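Local coordinates for protein endonuclease and methylase LlaGI (PDB 5FFJ) that acts as a single-chain Type ISP restriction-modification enzyme, recognising a DNA sequence and probably coupling helicase-like ATPase, adenine methyltransferase and, in the full-length protein, nuclease activities, at residues K1057-V1062 with Q1209-P1214; S1070-I1075 with P1148-Y1153; M1142-R1147 with E1198-M1203; K1177-N1182 with T1194-Y1199. All coordinates share one frame; numbering follows the deposited sequence.

Contact 1 (K1057-V1062 with Q1209-P1214); sequences KDIGIV and QARNLP. With nucleotides of chain B.
The guanidinium group of Arg-1211 has Ile-1059 CG2 set obliquely to it. Its edge is turned to the DNA backbone, with OP2 of both DT8 and DA7 of chain B near its plane. The chain bends at chi2 (-67°) on its way there. NH2 gives a hydrogen bond to OP2 of DT8 of chain B (3.1 Å, 153° at the hydrogen). The OP2 of DA7 of chain B is farther, 3.9 Å from Arg-1211 NH1. The Arg-1211 and Ile-1059 side chains run alongside each other. The other branch of Ile-1059 turns to the DNA: its CD1 lies 3.8 Å from C8 of DA7 of chain B. A leucine in place of Arg-1211 would probably leave the DT8 phosphate without its charged partner. On the other face of the sheet, the Asp-1058 carboxylate and Asn-1212 amide stand side by side with planes 84° apart. These two residues form an antiparallel hydrogen-bonded pair. Next to it, Gly-1060 N bonds Ala-1210 O (2.7 Å). Gln-1209 OE1 accepts from N4 of DC9 of chain B (2.7 Å), consistent with base recognition. Strand 1058-1059 is outermost in a four-stranded antiparallel sheet, and strand 1210-1214 separates it from strand 1180-1184.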
# COMPACT_ATOMS: atom_id res chain seq x y z
N LYS A 1057 -32.37 -0.36 23.16
CA LYS A 1057 -31.44 0.55 22.51
C LYS A 1057 -30.96 -0.08 21.22
O LYS A 1057 -30.87 -1.30 21.11
CB LYS A 1057 -30.26 0.89 23.43
CG LYS A 1057 -29.43 -0.30 23.89
CD LYS A 1057 -28.26 -0.59 22.95
CE LYS A 1057 -27.43 -1.78 23.43
NZ LYS A 1057 -28.24 -3.02 23.52
N ASP A 1058 -30.65 0.77 20.25
CA ASP A 1058 -30.17 0.32 18.95
C ASP A 1058 -28.80 0.95 18.72
O ASP A 1058 -28.34 1.76 19.53
CB ASP A 1058 -31.16 0.70 17.85
CG ASP A 1058 -30.81 0.10 16.50
OD1 ASP A 1058 -30.27 -1.03 16.48
OD2 ASP A 1058 -31.08 0.74 15.47
N ILE A 1059 -28.16 0.56 17.62
CA ILE A 1059 -26.90 1.18 17.22
C ILE A 1059 -26.98 1.51 15.73
O ILE A 1059 -27.66 0.83 14.97
CB ILE A 1059 -25.70 0.27 17.55
CG1 ILE A 1059 -25.65 -0.96 16.65
CG2 ILE A 1059 -25.80 -0.20 19.00
CD1 ILE A 1059 -24.42 -1.80 16.90
N GLY A 1060 -26.29 2.58 15.33
CA GLY A 1060 -26.47 3.16 14.02
C GLY A 1060 -26.26 2.21 12.86
O GLY A 1060 -25.51 1.25 12.96
N ILE A 1061 -26.94 2.50 11.75
CA ILE A 1061 -26.92 1.62 10.59
C ILE A 1061 -25.53 1.58 9.95
O ILE A 1061 -24.78 2.56 10.01
CB ILE A 1061 -27.99 2.05 9.55
CG1 ILE A 1061 -28.54 0.83 8.81
CG2 ILE A 1061 -27.44 3.06 8.56
CD1 ILE A 1061 -29.76 1.13 7.98
N VAL A 1062 -25.19 0.44 9.36
CA VAL A 1062 -23.94 0.29 8.62
C VAL A 1062 -24.22 -0.43 7.30
O VAL A 1062 -24.43 -1.64 7.28
CB VAL A 1062 -22.87 -0.50 9.41
CG1 VAL A 1062 -21.47 -0.16 8.91
CG2 VAL A 1062 -23.00 -0.22 10.91
N GLN A 1209 -18.58 4.48 16.29
CA GLN A 1209 -19.66 3.57 16.66
C GLN A 1209 -20.71 4.34 17.47
O GLN A 1209 -20.45 4.75 18.60
CB GLN A 1209 -19.14 2.36 17.44
CG GLN A 1209 -18.27 2.70 18.64
CD GLN A 1209 -16.80 2.82 18.30
OE1 GLN A 1209 -16.44 3.09 17.16
NE2 GLN A 1209 -15.95 2.61 19.29
N ALA A 1210 -21.88 4.54 16.89
CA ALA A 1210 -22.91 5.35 17.53
C ALA A 1210 -24.11 4.52 17.95
O ALA A 1210 -24.67 3.77 17.16
CB ALA A 1210 -23.37 6.47 16.60
N ARG A 1211 -24.48 4.66 19.22
CA ARG A 1211 -25.69 4.05 19.75
C ARG A 1211 -26.80 5.09 19.70
O ARG A 1211 -26.53 6.29 19.81
CB ARG A 1211 -25.47 3.55 21.18
CG ARG A 1211 -24.06 3.02 21.47
CD ARG A 1211 -23.80 1.73 20.68
NE ARG A 1211 -22.36 1.45 20.56
CZ ARG A 1211 -21.79 0.26 20.74
NH1 ARG A 1211 -22.52 -0.81 21.06
NH2 ARG A 1211 -20.48 0.13 20.59
N ASN A 1212 -28.04 4.64 19.53
CA ASN A 1212 -29.18 5.54 19.60
C ASN A 1212 -30.27 4.96 20.50
O ASN A 1212 -30.38 3.74 20.66
CB ASN A 1212 -29.75 5.84 18.21
CG ASN A 1212 -30.21 4.60 17.48
OD1 ASN A 1212 -31.34 4.15 17.67
ND2 ASN A 1212 -29.34 4.06 16.64
N LEU A 1213 -31.06 5.85 21.08
CA LEU A 1213 -32.06 5.49 22.06
C LEU A 1213 -33.45 5.93 21.59
O LEU A 1213 -33.86 7.06 21.86
CB LEU A 1213 -31.72 6.13 23.41
CG LEU A 1213 -30.36 5.66 23.95
CD1 LEU A 1213 -29.75 6.68 24.88
CD2 LEU A 1213 -30.51 4.32 24.65
N PRO A 1214 -34.16 5.04 20.89
CA PRO A 1214 -35.43 5.42 20.25
C PRO A 1214 -36.53 5.77 21.25
O PRO A 1214 -36.57 5.23 22.35
CB PRO A 1214 -35.80 4.18 19.44
CG PRO A 1214 -35.16 3.06 20.16
CD PRO A 1214 -33.87 3.61 20.70
P DC B 9 -11.92 -1.72 20.40
OP1 DC B 9 -12.03 -3.03 21.07
OP2 DC B 9 -11.98 -0.48 21.21
O5' DC B 9 -10.59 -1.67 19.51
C5' DC B 9 -10.22 -2.79 18.71
C4' DC B 9 -9.93 -2.38 17.27
O4' DC B 9 -11.17 -2.01 16.60
C3' DC B 9 -8.99 -1.18 17.11
O3' DC B 9 -7.97 -1.46 16.16
C2' DC B 9 -9.92 -0.06 16.64
C1' DC B 9 -10.94 -0.84 15.84
N1 DC B 9 -12.25 -0.13 15.59
C2 DC B 9 -12.82 -0.13 14.31
O2 DC B 9 -12.23 -0.70 13.39
N3 DC B 9 -14.00 0.52 14.11
C4 DC B 9 -14.60 1.13 15.13
N4 DC B 9 -15.77 1.75 14.89
C5 DC B 9 -14.04 1.14 16.44
C6 DC B 9 -12.88 0.50 16.63
P DT B 8 -17.94 -3.32 21.83
OP1 DT B 8 -17.52 -3.89 23.13
OP2 DT B 8 -18.83 -2.14 21.82
O5' DT B 8 -16.64 -2.95 20.98
C5' DT B 8 -15.78 -3.99 20.49
C4' DT B 8 -14.74 -3.44 19.53
O4' DT B 8 -15.21 -3.60 18.15
C3' DT B 8 -14.45 -1.95 19.67
O3' DT B 8 -13.10 -1.65 19.31
C2' DT B 8 -15.45 -1.36 18.70
C1' DT B 8 -15.31 -2.33 17.54
N1 DT B 8 -16.45 -2.33 16.54
C2 DT B 8 -16.21 -2.78 15.26
O2 DT B 8 -15.12 -3.17 14.88
N3 DT B 8 -17.29 -2.75 14.43
C4 DT B 8 -18.56 -2.33 14.73
O4 DT B 8 -19.46 -2.36 13.90
C5 DT B 8 -18.75 -1.87 16.09
C7 DT B 8 -20.10 -1.38 16.55
C6 DT B 8 -17.70 -1.89 16.92
P DA B 7 -24.45 -4.99 21.28
OP1 DA B 7 -24.42 -5.38 22.70
OP2 DA B 7 -25.12 -3.74 20.90
O5' DA B 7 -22.96 -4.94 20.74
C5' DA B 7 -21.97 -5.81 21.28
C4' DA B 7 -20.67 -5.73 20.48
O4' DA B 7 -20.94 -6.01 19.08
C3' DA B 7 -19.98 -4.36 20.51
O3' DA B 7 -18.64 -4.49 20.98
C2' DA B 7 -20.05 -3.88 19.05
C1' DA B 7 -20.11 -5.20 18.30
N9 DA B 7 -20.64 -5.11 16.94
C8 DA B 7 -21.78 -4.47 16.53
N7 DA B 7 -22.00 -4.57 15.24
C5 DA B 7 -20.93 -5.32 14.77
C6 DA B 7 -20.58 -5.78 13.48
N6 DA B 7 -21.30 -5.52 12.39
N1 DA B 7 -19.45 -6.51 13.37
C2 DA B 7 -18.73 -6.76 14.47
N3 DA B 7 -18.96 -6.39 15.72
C4 DA B 7 -20.09 -5.66 15.81

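Contact 2 (S1070-I1075 with P1148-Y1153); sequences SNFSKI and PFTKKY
Asn-1071 and Tyr-1153 form the antiparallel hydrogen-bonded pair that adds the short strand 1070-1071 to the edge of a mixed four-stranded sheet. Asn-1071 N bonds Tyr-1153 O (2.9 Å), and Tyr-1153 N returns a bond to Asn-1071 O (2.7 Å). An Asx turn follows at once. Asn-1071 OD1 accepts from Ser-1073 N at 2.7 Å, with the donor above the plane of the amide carbonyl. Ser-1073 is the N-cap of the next helix. Two lysine chains then lie on two rings. Lys-1074 CB sits over the centre of the Tyr-1153 ring as a CH-pi contact, 3.6 Å from the centroid and only 4° off the normal. The carbonyl O of Phe-1072 meets the edge of the same ring, in its plane. In the second CH-pi contact, Lys-1152 CE covers a face of the Phe-1072 ring, offset toward the rim (3.7 Å from the centroid). The extended Lys-1152 chain carries its NZ past the ring to a salt bridge with Asp-1366. Thr-1150 CG2 touches Phe-1072 CZ at 3.8 Å, oblique to the ring. Helix 1074-1096 starts within the contact, and its Val-1077 touches Tyr-1153. Strand 1141-1147 pairs with the other side of strand 1150-1155.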
# COMPACT_ATOMS: atom_id res chain seq x y z
N SER A 1070 -26.10 5.35 -0.43
CA SER A 1070 -26.46 6.64 0.17
C SER A 1070 -25.96 7.81 -0.69
O SER A 1070 -24.92 7.72 -1.34
CB SER A 1070 -25.88 6.76 1.58
OG SER A 1070 -24.64 7.44 1.56
N ASN A 1071 -26.71 8.91 -0.67
CA ASN A 1071 -26.40 10.07 -1.50
C ASN A 1071 -27.29 11.26 -1.14
O ASN A 1071 -28.38 11.10 -0.58
CB ASN A 1071 -26.56 9.71 -2.98
CG ASN A 1071 -26.12 10.83 -3.92
OD1 ASN A 1071 -26.30 12.01 -3.64
ND2 ASN A 1071 -25.55 10.44 -5.06
N PHE A 1072 -26.82 12.46 -1.46
CA PHE A 1072 -27.59 13.69 -1.28
C PHE A 1072 -28.81 13.75 -2.20
O PHE A 1072 -29.87 14.22 -1.81
CB PHE A 1072 -26.71 14.92 -1.53
CG PHE A 1072 -25.87 15.32 -0.34
CD1 PHE A 1072 -26.48 15.75 0.83
CD2 PHE A 1072 -24.49 15.31 -0.41
CE1 PHE A 1072 -25.72 16.13 1.91
CE2 PHE A 1072 -23.73 15.69 0.68
CZ PHE A 1072 -24.34 16.11 1.84
N SER A 1073 -28.65 13.28 -3.44
CA SER A 1073 -29.73 13.29 -4.41
C SER A 1073 -30.52 11.98 -4.36
O SER A 1073 -29.96 10.91 -4.57
CB SER A 1073 -29.19 13.51 -5.83
OG SER A 1073 -30.22 13.36 -6.80
N LYS A 1074 -31.81 12.09 -4.06
CA LYS A 1074 -32.71 10.94 -4.06
C LYS A 1074 -32.69 10.23 -5.41
O LYS A 1074 -32.69 9.00 -5.47
CB LYS A 1074 -34.14 11.39 -3.73
CG LYS A 1074 -35.18 10.27 -3.79
CD LYS A 1074 -36.54 10.73 -3.29
CE LYS A 1074 -37.56 9.60 -3.30
NZ LYS A 1074 -38.88 10.04 -2.75
N ILE A 1075 -32.67 11.00 -6.49
CA ILE A 1075 -32.64 10.44 -7.83
C ILE A 1075 -31.36 9.63 -8.06
O ILE A 1075 -31.41 8.54 -8.63
CB ILE A 1075 -32.75 11.55 -8.90
CG1 ILE A 1075 -34.13 12.22 -8.80
CG2 ILE A 1075 -32.53 10.98 -10.30
CD1 ILE A 1075 -34.35 13.37 -9.76
N PRO A 1148 -23.70 14.51 11.64
CA PRO A 1148 -24.49 15.46 12.43
C PRO A 1148 -24.90 16.69 11.62
O PRO A 1148 -24.06 17.31 10.96
CB PRO A 1148 -23.56 15.83 13.59
CG PRO A 1148 -22.21 15.43 13.18
CD PRO A 1148 -22.33 14.36 12.15
N PHE A 1149 -26.20 17.01 11.64
CA PHE A 1149 -26.78 18.12 10.88
C PHE A 1149 -26.70 17.89 9.37
O PHE A 1149 -27.03 18.78 8.58
CB PHE A 1149 -26.11 19.44 11.25
CG PHE A 1149 -26.05 19.68 12.73
CD1 PHE A 1149 -27.19 19.99 13.44
CD2 PHE A 1149 -24.84 19.60 13.41
CE1 PHE A 1149 -27.14 20.21 14.80
CE2 PHE A 1149 -24.79 19.82 14.77
CZ PHE A 1149 -25.94 20.13 15.47
N THR A 1150 -26.27 16.69 8.97
CA THR A 1150 -26.22 16.29 7.57
C THR A 1150 -27.12 15.08 7.34
O THR A 1150 -26.81 13.98 7.79
CB THR A 1150 -24.79 15.93 7.12
OG1 THR A 1150 -23.88 16.96 7.53
CG2 THR A 1150 -24.73 15.76 5.60
N LYS A 1151 -28.24 15.31 6.66
CA LYS A 1151 -29.15 14.22 6.31
C LYS A 1151 -29.13 13.97 4.81
O LYS A 1151 -29.39 14.87 4.00
CB LYS A 1151 -30.58 14.52 6.81
CG LYS A 1151 -31.31 15.67 6.12
CD LYS A 1151 -32.64 15.93 6.83
CE LYS A 1151 -33.44 17.03 6.17
NZ LYS A 1151 -34.49 17.56 7.09
N LYS A 1152 -28.78 12.74 4.45
CA LYS A 1152 -28.74 12.29 3.07
C LYS A 1152 -29.89 11.34 2.80
O LYS A 1152 -30.61 10.95 3.72
CB LYS A 1152 -27.42 11.57 2.78
CG LYS A 1152 -26.20 12.46 2.68
CD LYS A 1152 -24.95 11.63 2.38
CE LYS A 1152 -23.80 12.48 1.88
NZ LYS A 1152 -22.63 11.64 1.52
N TYR A 1153 -30.06 10.97 1.54
CA TYR A 1153 -31.01 9.93 1.17
C TYR A 1153 -30.34 8.57 1.23
O TYR A 1153 -29.17 8.42 0.86
CB TYR A 1153 -31.57 10.18 -0.23
CG TYR A 1153 -32.62 11.27 -0.27
CD1 TYR A 1153 -33.95 10.99 0.00
CD2 TYR A 1153 -32.27 12.58 -0.56
CE1 TYR A 1153 -34.91 11.98 -0.03
CE2 TYR A 1153 -33.23 13.58 -0.60
CZ TYR A 1153 -34.55 13.27 -0.33
OH TYR A 1153 -35.51 14.26 -0.36

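Contact 3 (M1142-R1147 with E1198-M1203); sequences MLAMYR and EYLSDM. With nucleotides of chain C; nucleotides of chain B.
Ala-1144 and Leu-1200 lie in the closely packed, buried middle of this contact. Leu-1200 has CG anti to its own N (chi1 -172°), which carries CD2 to Ala-1144 CB at 3.8 Å. Its CD1 meets Met-1142 CE at 3.9 Å, the two side chains crossing at about a right angle. Met-1145 N bonds Leu-1200 O, and Asp-1202 N bonds Met-1145 O (2.8 Å). The Leu-1143 and Tyr-1199 end is the partly exposed side. There Leu-1143 CB touches Tyr-1199 CD2 at 3.6 Å, oblique to the ring. The short, weakly bonded strand 1200-1201 runs parallel to strand 1141-1147 at the edge of the mixed sheet. Strand 1141-1147 turns a corner at Tyr-1146, in a classic beta bulge with Arg-1147 opposite Thr-1150. The Arg-1147 guanidinium lies over a face of the Tyr-1146 ring, offset toward the rim. Arg-1147 NE bonds Tyr-1146 O (2.7 Å), which helps set the rotation of the group. Its NH2 makes a salt bridge to Asp-1202 OD2 (3.3 Å, 167° at the hydrogen), on the anti side and out of the carboxylate plane. NH1 faces OP2 of DG15 of chain C in a hydrogen bond of doubtful length. Asp-1202 OD2 also accepts from His-1204 N.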
# COMPACT_ATOMS: atom_id res chain seq x y z
N MET A 1142 -35.14 6.38 1.47
CA MET A 1142 -35.65 7.23 2.55
C MET A 1142 -34.60 8.21 3.05
O MET A 1142 -33.44 8.15 2.64
CB MET A 1142 -36.15 6.37 3.71
CG MET A 1142 -35.15 5.33 4.19
SD MET A 1142 -35.87 4.24 5.43
CE MET A 1142 -36.06 5.36 6.81
N LEU A 1143 -35.01 9.10 3.93
CA LEU A 1143 -34.12 10.08 4.53
C LEU A 1143 -33.48 9.53 5.79
O LEU A 1143 -34.10 8.78 6.54
CB LEU A 1143 -34.87 11.37 4.85
CG LEU A 1143 -35.18 12.27 3.65
CD1 LEU A 1143 -36.28 13.25 4.01
CD2 LEU A 1143 -33.93 13.01 3.20
N ALA A 1144 -32.23 9.92 6.02
CA ALA A 1144 -31.50 9.47 7.20
C ALA A 1144 -30.41 10.47 7.58
O ALA A 1144 -29.88 11.17 6.72
CB ALA A 1144 -30.89 8.10 6.95
N MET A 1145 -30.09 10.53 8.87
CA MET A 1145 -28.95 11.29 9.34
C MET A 1145 -27.66 10.54 9.08
O MET A 1145 -27.36 9.55 9.74
CB MET A 1145 -29.07 11.59 10.84
CG MET A 1145 -29.80 12.88 11.17
SD MET A 1145 -28.94 14.33 10.54
CE MET A 1145 -29.96 15.65 11.20
N TYR A 1146 -26.89 11.01 8.10
CA TYR A 1146 -25.62 10.39 7.76
C TYR A 1146 -24.52 10.92 8.68
O TYR A 1146 -23.68 10.16 9.16
CB TYR A 1146 -25.28 10.66 6.30
CG TYR A 1146 -24.05 9.94 5.80
CD1 TYR A 1146 -24.04 8.55 5.69
CD2 TYR A 1146 -22.91 10.64 5.44
CE1 TYR A 1146 -22.92 7.89 5.24
CE2 TYR A 1146 -21.79 9.98 4.98
CZ TYR A 1146 -21.80 8.61 4.88
OH TYR A 1146 -20.68 7.95 4.43
N ARG A 1147 -24.55 12.23 8.92
CA ARG A 1147 -23.58 12.89 9.79
C ARG A 1147 -24.32 13.98 10.57
O ARG A 1147 -25.44 14.33 10.21
CB ARG A 1147 -22.43 13.47 8.97
CG ARG A 1147 -21.58 12.43 8.27
CD ARG A 1147 -20.88 11.49 9.24
NE ARG A 1147 -21.01 10.10 8.82
CZ ARG A 1147 -20.10 9.44 8.10
NH1 ARG A 1147 -18.97 10.03 7.71
NH2 ARG A 1147 -20.32 8.18 7.77
N GLU A 1198 -34.54 13.12 14.05
CA GLU A 1198 -35.92 12.84 13.69
C GLU A 1198 -35.98 11.72 12.65
O GLU A 1198 -37.06 11.27 12.27
CB GLU A 1198 -36.58 14.10 13.14
CG GLU A 1198 -38.09 14.11 13.19
CD GLU A 1198 -38.67 15.41 12.67
OE1 GLU A 1198 -37.89 16.28 12.24
OE2 GLU A 1198 -39.91 15.55 12.69
N TYR A 1199 -34.80 11.28 12.21
CA TYR A 1199 -34.69 10.32 11.12
C TYR A 1199 -33.79 9.14 11.49
O TYR A 1199 -33.14 9.15 12.54
CB TYR A 1199 -34.14 11.01 9.87
CG TYR A 1199 -34.98 12.15 9.36
CD1 TYR A 1199 -34.96 13.39 9.99
CD2 TYR A 1199 -35.80 11.99 8.25
CE1 TYR A 1199 -35.73 14.44 9.53
CE2 TYR A 1199 -36.57 13.04 7.78
CZ TYR A 1199 -36.54 14.26 8.42
OH TYR A 1199 -37.30 15.30 7.96
N LEU A 1200 -33.76 8.14 10.62
CA LEU A 1200 -32.83 7.03 10.74
C LEU A 1200 -31.40 7.57 10.78
O LEU A 1200 -31.09 8.53 10.08
CB LEU A 1200 -33.02 6.06 9.57
CG LEU A 1200 -32.28 4.73 9.59
CD1 LEU A 1200 -33.09 3.71 8.82
CD2 LEU A 1200 -30.89 4.86 9.00
N SER A 1201 -30.55 6.97 11.60
CA SER A 1201 -29.20 7.50 11.83
C SER A 1201 -28.11 6.51 11.46
O SER A 1201 -28.18 5.32 11.80
CB SER A 1201 -29.04 7.93 13.29
OG SER A 1201 -29.89 9.02 13.59
N ASP A 1202 -27.09 7.00 10.76
CA ASP A 1202 -25.93 6.19 10.43
C ASP A 1202 -25.17 5.88 11.70
O ASP A 1202 -25.44 6.45 12.75
CB ASP A 1202 -25.01 6.92 9.44
CG ASP A 1202 -24.01 5.99 8.77
OD1 ASP A 1202 -24.44 4.97 8.19
OD2 ASP A 1202 -22.80 6.27 8.82
N MET A 1203 -24.21 4.97 11.60
CA MET A 1203 -23.37 4.64 12.74
C MET A 1203 -22.41 5.78 13.04
O MET A 1203 -21.95 5.94 14.17
CB MET A 1203 -22.61 3.34 12.48
CG MET A 1203 -21.80 2.83 13.67
SD MET A 1203 -20.50 1.72 13.12
CE MET A 1203 -21.07 0.18 13.80
P DG C 15 -16.68 9.18 4.86
OP1 DG C 15 -17.02 9.58 3.47
OP2 DG C 15 -17.21 9.98 5.99
O5' DG C 15 -17.10 7.66 5.12
C5' DG C 15 -17.62 6.86 4.06
C4' DG C 15 -16.91 5.52 3.98
O4' DG C 15 -15.96 5.42 5.09
C3' DG C 15 -17.82 4.30 4.10
O3' DG C 15 -17.37 3.24 3.24
C2' DG C 15 -17.70 3.94 5.58
C1' DG C 15 -16.25 4.29 5.88
N9 DG C 15 -15.97 4.60 7.29
C8 DG C 15 -16.50 5.63 8.04
N7 DG C 15 -16.05 5.66 9.26
C5 DG C 15 -15.17 4.59 9.33
C6 DG C 15 -14.38 4.12 10.41
O6 DG C 15 -14.30 4.58 11.56
N1 DG C 15 -13.63 3.01 10.06
C2 DG C 15 -13.64 2.42 8.81
N2 DG C 15 -12.85 1.35 8.65
N3 DG C 15 -14.37 2.85 7.80
C4 DG C 15 -15.11 3.93 8.12
P DT B 8 -17.94 -3.32 21.83
OP1 DT B 8 -17.52 -3.89 23.13
OP2 DT B 8 -18.83 -2.14 21.82
O5' DT B 8 -16.64 -2.95 20.98
C5' DT B 8 -15.78 -3.99 20.49
C4' DT B 8 -14.74 -3.44 19.53
O4' DT B 8 -15.21 -3.60 18.15
C3' DT B 8 -14.45 -1.95 19.67
O3' DT B 8 -13.10 -1.65 19.31
C2' DT B 8 -15.45 -1.36 18.70
C1' DT B 8 -15.31 -2.33 17.54
N1 DT B 8 -16.45 -2.33 16.54
C2 DT B 8 -16.21 -2.78 15.26
O2 DT B 8 -15.12 -3.17 14.88
N3 DT B 8 -17.29 -2.75 14.43
C4 DT B 8 -18.56 -2.33 14.73
O4 DT B 8 -19.46 -2.36 13.90
C5 DT B 8 -18.75 -1.87 16.09
C7 DT B 8 -20.10 -1.38 16.55
C6 DT B 8 -17.70 -1.89 16.92

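Contact 4 (K1177-N1182 with T1194-Y1199); sequences KNLLIN and TLISEY
Leu-1180 and Ser-1197 face the same side of the sheet, and the leucine leans across toward the other strand. Its CG lies between the backbone N and the carbonyl carbon (chi1 43°), which brings CD1 to Ser-1197 CB at 3.6 Å and to Tyr-1199 O at 3.8 Å. Shortened to an alanine, Leu-1180 would probably leave a gap beside Ser-1197 CB and Tyr-1199 O. Asn-1182 shares this face. Its ND2 reaches Ser-1197 CB at 3.3 Å, makes a weak bond to Leu-1195 O, and has its stronger partner in Ser-1201 OG. Ser-1197 OG turns to Tyr-1199 O (2.9 Å), bonding the strand end to the chain that follows. The two segments are the arms of a beta hairpin at the edge of the antiparallel sheet, their strand directions 151° apart. Leu-1180 with Ser-1197 and Asn-1182 with Leu-1195 are hydrogen-bonded pairs. Ile-1181 with Ile-1196 is a non-hydrogen-bonded pair between them. These isoleucines point to the other face, where CG1 of Ile-1181 lies 4.4 Å from CD1 of Ile-1196. Helix 1234-1243 covers Ile-1181 and helix 1270-1285 touches Ile-1196. Ile-1181 crosses Thr-1194 obliquely. Thr-1194 OG1, anti to its N (chi1 180°), gives a hydrogen bond to Asn-1182 O at 2.8 Å. Leu-1195 N bonds the same oxygen (3.0 Å) from the opposite face of the carbonyl plane.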
# COMPACT_ATOMS: atom_id res chain seq x y z
N LYS A 1177 -42.68 7.99 12.03
CA LYS A 1177 -42.38 9.09 12.93
C LYS A 1177 -41.77 8.58 14.23
O LYS A 1177 -42.43 7.86 14.99
CB LYS A 1177 -43.65 9.89 13.24
CG LYS A 1177 -44.30 10.55 12.03
CD LYS A 1177 -43.40 11.60 11.42
CE LYS A 1177 -44.10 12.31 10.28
NZ LYS A 1177 -43.22 13.33 9.64
N ASN A 1178 -40.52 8.94 14.48
CA ASN A 1178 -39.84 8.53 15.70
C ASN A 1178 -38.79 9.55 16.13
O ASN A 1178 -38.31 10.34 15.33
CB ASN A 1178 -39.18 7.16 15.49
CG ASN A 1178 -39.13 6.34 16.76
OD1 ASN A 1178 -39.15 6.87 17.87
ND2 ASN A 1178 -39.04 5.02 16.61
N LEU A 1179 -38.46 9.52 17.42
CA LEU A 1179 -37.35 10.30 17.97
C LEU A 1179 -36.30 9.37 18.55
O LEU A 1179 -36.64 8.48 19.34
CB LEU A 1179 -37.83 11.27 19.06
CG LEU A 1179 -38.68 12.48 18.68
CD1 LEU A 1179 -38.92 13.31 19.93
CD2 LEU A 1179 -38.03 13.32 17.60
N LEU A 1180 -35.04 9.55 18.16
CA LEU A 1180 -33.95 8.81 18.78
C LEU A 1180 -32.81 9.75 19.18
O LEU A 1180 -32.48 10.70 18.48
CB LEU A 1180 -33.44 7.70 17.85
CG LEU A 1180 -33.24 7.97 16.35
CD1 LEU A 1180 -31.93 8.65 16.08
CD2 LEU A 1180 -33.31 6.66 15.60
N ILE A 1181 -32.24 9.47 20.35
CA ILE A 1181 -31.11 10.22 20.87
C ILE A 1181 -29.82 9.50 20.50
O ILE A 1181 -29.45 8.52 21.14
CB ILE A 1181 -31.18 10.37 22.40
CG1 ILE A 1181 -32.49 11.04 22.80
CG2 ILE A 1181 -29.99 11.18 22.91
CD1 ILE A 1181 -32.74 11.06 24.29
N ASN A 1182 -29.14 9.98 19.46
CA ASN A 1182 -27.84 9.43 19.11
C ASN A 1182 -26.80 9.81 20.15
O ASN A 1182 -26.81 10.92 20.68
CB ASN A 1182 -27.39 9.90 17.73
CG ASN A 1182 -28.32 9.43 16.62
OD1 ASN A 1182 -28.42 8.24 16.35
ND2 ASN A 1182 -28.98 10.38 15.97
N THR A 1194 -23.88 14.00 22.21
CA THR A 1194 -25.19 13.46 21.88
C THR A 1194 -25.95 14.43 20.98
O THR A 1194 -25.88 15.64 21.16
CB THR A 1194 -26.02 13.17 23.15
OG1 THR A 1194 -27.30 12.64 22.78
CG2 THR A 1194 -26.22 14.44 23.97
N LEU A 1195 -26.66 13.87 20.00
CA LEU A 1195 -27.45 14.67 19.08
C LEU A 1195 -28.74 13.94 18.73
O LEU A 1195 -28.71 12.80 18.27
CB LEU A 1195 -26.66 14.97 17.81
CG LEU A 1195 -27.32 15.89 16.78
CD1 LEU A 1195 -27.75 17.20 17.42
CD2 LEU A 1195 -26.37 16.16 15.62
N ILE A 1196 -29.87 14.59 18.97
CA ILE A 1196 -31.17 13.98 18.71
C ILE A 1196 -31.50 14.06 17.23
O ILE A 1196 -31.16 15.04 16.56
CB ILE A 1196 -32.28 14.65 19.55
CG1 ILE A 1196 -33.57 13.84 19.47
CG2 ILE A 1196 -32.51 16.08 19.08
CD1 ILE A 1196 -34.57 14.21 20.54
N SER A 1197 -32.15 13.02 16.72
CA SER A 1197 -32.49 12.95 15.30
C SER A 1197 -33.95 12.56 15.10
O SER A 1197 -34.51 11.78 15.87
CB SER A 1197 -31.59 11.95 14.58
OG SER A 1197 -31.99 11.77 13.24
N GLU A 1198 -34.54 13.12 14.05
CA GLU A 1198 -35.92 12.84 13.69
C GLU A 1198 -35.98 11.72 12.65
O GLU A 1198 -37.06 11.27 12.27
CB GLU A 1198 -36.58 14.10 13.14
CG GLU A 1198 -38.09 14.11 13.19
CD GLU A 1198 -38.67 15.41 12.67
OE1 GLU A 1198 -37.89 16.28 12.24
OE2 GLU A 1198 -39.91 15.55 12.69
N TYR A 1199 -34.80 11.28 12.21
CA TYR A 1199 -34.69 10.32 11.12
C TYR A 1199 -33.79 9.14 11.49
O TYR A 1199 -33.14 9.15 12.54
CB TYR A 1199 -34.14 11.01 9.87
CG TYR A 1199 -34.98 12.15 9.36
CD1 TYR A 1199 -34.96 13.39 9.99
CD2 TYR A 1199 -35.80 11.99 8.25
CE1 TYR A 1199 -35.73 14.44 9.53
CE2 TYR A 1199 -36.57 13.04 7.78
CZ TYR A 1199 -36.54 14.26 8.42
OH TYR A 1199 -37.30 15.30 7.96

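In the fold
All four contacts are largely buried and lie in the C-terminal specificity domain. Contacts 1 and 4 belong to one antiparallel sheet, joined where strand 1210-1214 pairs with strand 1180-1184. Contacts 2 and 3 belong to a second, mixed sheet through strands 1150-1155 and 1141-1147. Contact 3 also ties the sheets together: it shares Glu-1198 and Tyr-1199 with contact 4, and the backbone of Ile-1061 in contact 1 bonds its Ser-1201 and Met-1203. Chemistry follows position. Contacts 1 and 3 place arginines at DNA phosphates. Contact 4, about 13 Å from the DNA at its nearest atom, relies on aliphatic groups, backbone bonds and a few neutral side-chain bonds. Contact 2 adds lysine chains over aromatic rings.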